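Local coordinates for DNA mismatch repair protein MUTS (Thermus aquaticus, PDB 1EWQ) that binds mismatched DNA, probably as the recognition step of mismatch repair, and has a weak ATPase activity, at residues C[400-405]-C[410-415]. Numbering follows the deposited sequence.
Sequences IREGYD and ALRAAH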
loop_
_atom_site.group_PDB
_atom_site.type_symbol
_atom_site.label_atom_id
_atom_site.label_comp_id
_atom_site.label_asym_id
_atom_site.label_seq_id
_atom_site.Cartn_x
_atom_site.Cartn_y
_atom_site.Cartn_z
ATOM N N ILE C 400 -34.731 25.968 -1.665
ATOM C CA ILE C 400 -35.425 27.035 -0.956
ATOM C C ILE C 400 -36.835 26.630 -0.568
ATOM O O ILE C 400 -37.540 25.997 -1.348
ATOM C CB ILE C 400 -35.485 28.306 -1.838
ATOM C CG1 ILE C 400 -34.064 28.728 -2.226
ATOM C CG2 ILE C 400 -36.195 29.439 -1.100
ATOM C CD1 ILE C 400 -33.161 29.035 -1.038
ATOM N N ARG C 401 -37.252 27.008 0.634
ATOM C CA ARG C 401 -38.586 26.661 1.120
ATOM C C ARG C 401 -39.715 27.522 0.573
ATOM O O ARG C 401 -39.524 28.694 0.235
ATOM C CB ARG C 401 -38.621 26.721 2.642
ATOM C CG ARG C 401 -37.584 25.840 3.276
ATOM C CD ARG C 401 -37.993 25.420 4.661
ATOM N NE ARG C 401 -38.314 26.560 5.507
ATOM C CZ ARG C 401 -38.530 26.454 6.811
ATOM N NH1 ARG C 401 -38.453 25.259 7.391
ATOM N NH2 ARG C 401 -38.810 27.533 7.536
ATOM N N GLU C 402 -40.903 26.929 0.500
ATOM C CA GLU C 402 -42.070 27.635 0.003
ATOM C C GLU C 402 -42.401 28.839 0.868
ATOM O O GLU C 402 -42.348 28.777 2.100
ATOM C CB GLU C 402 -43.269 26.692 -0.065
ATOM C CG GLU C 402 -43.220 25.760 -1.261
ATOM C CD GLU C 402 -44.328 24.731 -1.250
ATOM O OE1 GLU C 402 -45.512 25.135 -1.152
ATOM O OE2 GLU C 402 -44.013 23.519 -1.341
ATOM N N GLY C 403 -42.729 29.942 0.202
ATOM C CA GLY C 403 -43.069 31.164 0.907
ATOM C C GLY C 403 -41.893 32.081 1.201
ATOM O O GLY C 403 -42.079 33.163 1.761
ATOM N N TYR C 404 -40.683 31.675 0.831
ATOM C CA TYR C 404 -39.522 32.513 1.097
ATOM C C TYR C 404 -39.372 33.603 0.037
ATOM O O TYR C 404 -39.338 34.794 0.355
ATOM C CB TYR C 404 -38.239 31.673 1.146
ATOM C CG TYR C 404 -37.017 32.484 1.520
ATOM C CD1 TYR C 404 -36.819 32.926 2.828
ATOM C CD2 TYR C 404 -36.097 32.874 0.551
ATOM C CE1 TYR C 404 -35.739 33.740 3.160
ATOM C CE2 TYR C 404 -35.017 33.689 0.871
ATOM C CZ TYR C 404 -34.845 34.117 2.174
ATOM O OH TYR C 404 -33.784 34.931 2.476
ATOM N N ASP C 405 -39.274 33.187 -1.220
ATOM C CA ASP C 405 -39.114 34.127 -2.322
ATOM C C ASP C 405 -40.359 34.128 -3.207
ATOM O O ASP C 405 -40.658 33.136 -3.868
ATOM C CB ASP C 405 -37.884 33.750 -3.137
ATOM C CG ASP C 405 -37.646 34.685 -4.303
ATOM O OD1 ASP C 405 -37.868 34.263 -5.455
ATOM O OD2 ASP C 405 -37.239 35.843 -4.064
ATOM N N ALA C 410 -44.354 32.066 -7.030
ATOM C CA ALA C 410 -45.261 32.326 -8.138
ATOM C C ALA C 410 -44.950 31.271 -9.193
ATOM O O ALA C 410 -45.852 30.679 -9.780
ATOM C CB ALA C 410 -45.022 33.730 -8.708
ATOM N N LEU C 411 -43.656 31.038 -9.406
ATOM C CA LEU C 411 -43.195 30.069 -10.386
ATOM C C LEU C 411 -43.606 28.638 -10.047
ATOM O O LEU C 411 -44.035 27.891 -10.928
ATOM C CB LEU C 411 -41.674 30.158 -10.535
ATOM C CG LEU C 411 -41.113 31.432 -11.176
ATOM C CD1 LEU C 411 -39.597 31.440 -11.060
ATOM C CD2 LEU C 411 -41.532 31.507 -12.642
ATOM N N ARG C 412 -43.473 28.255 -8.779
ATOM C CA ARG C 412 -43.841 26.903 -8.357
ATOM C C ARG C 412 -45.349 26.686 -8.448
ATOM O O ARG C 412 -45.809 25.622 -8.860
ATOM C CB ARG C 412 -43.381 26.628 -6.922
ATOM C CG ARG C 412 -41.870 26.505 -6.728
ATOM C CD ARG C 412 -41.562 25.291 -5.845
ATOM N NE ARG C 412 -40.242 25.326 -5.217
ATOM C CZ ARG C 412 -39.883 26.193 -4.274
ATOM N NH1 ARG C 412 -40.747 27.108 -3.845
ATOM N NH2 ARG C 412 -38.663 26.136 -3.751
ATOM N N ALA C 413 -46.111 27.700 -8.055
ATOM C CA ALA C 413 -47.568 27.631 -8.093
ATOM C C ALA C 413 -48.042 27.276 -9.494
ATOM O O ALA C 413 -48.836 26.356 -9.678
ATOM C CB ALA C 413 -48.162 28.969 -7.665
ATOM N N ALA C 414 -47.541 28.017 -10.476
ATOM C CA ALA C 414 -47.898 27.807 -11.868
ATOM C C ALA C 414 -47.453 26.432 -12.362
ATOM O O ALA C 414 -48.058 25.870 -13.278
ATOM C CB ALA C 414 -47.282 28.901 -12.735
ATOM N N HIS C 415 -46.396 25.892 -11.760
ATOM C CA HIS C 415 -45.900 24.577 -12.155
ATOM C C HIS C 415 -46.847 23.493 -11.640
ATOM O O HIS C 415 -47.117 22.517 -12.335
ATOM C CB HIS C 415 -44.496 24.324 -11.597
ATOM C CG HIS C 415 -43.935 22.990 -11.982
ATOM N ND1 HIS C 415 -43.423 22.731 -13.235
ATOM C CD2 HIS C 415 -43.858 21.827 -11.297
ATOM C CE1 HIS C 415 -43.058 21.464 -13.305
ATOM N NE2 HIS C 415 -43.311 20.894 -12.143
#
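Arg-412 reaches back from the first turns of its helix to Ile-400 and Glu-402, a small example of a helix side chain touching the loop that leads into its own helix. The one hydrogen bond across the contact runs from Arg-412 NH2 to the carbonyl Ile-400 O; at 2.7 Å it is short, but the bend of 116° at the hydrogen makes it weak. The arginine chain kinks at chi2 (-135°), which helps bring the guanidinium to this oxygen. Van der Waals contact is slight: Glu-402 CG lies 3.8 Å from Arg-412 NH1, oblique to the guanidinium. The charges stay apart, with Glu-402 OE2 5.5 Å from Arg-412 NH1; the carboxylate instead forms a salt bridge with Arg-416, while NH1, buried here, has no hydrogen-bond partner, its ion pair with Asp-409 being long and weak. The loop makes a type II turn, with one backbone bond from Tyr-404 N to Arg-401 O; Gly-403, at a phi of 90°, has backbone angles that call for glycine, since a CB would jam against Glu-402 O. Asp-405 OD1 then N-caps helix 406-433 at Leu-408 N. This loop of MutS domain III, between helices 376-385 and 406-433 and away from the predicted ATP site, lies beside helix 479-511, where Arg-498 forms a salt bridge with Asp-405 OD2, Glu-499 accepts from Ile-400 N, and Val-502 meets Ile-400.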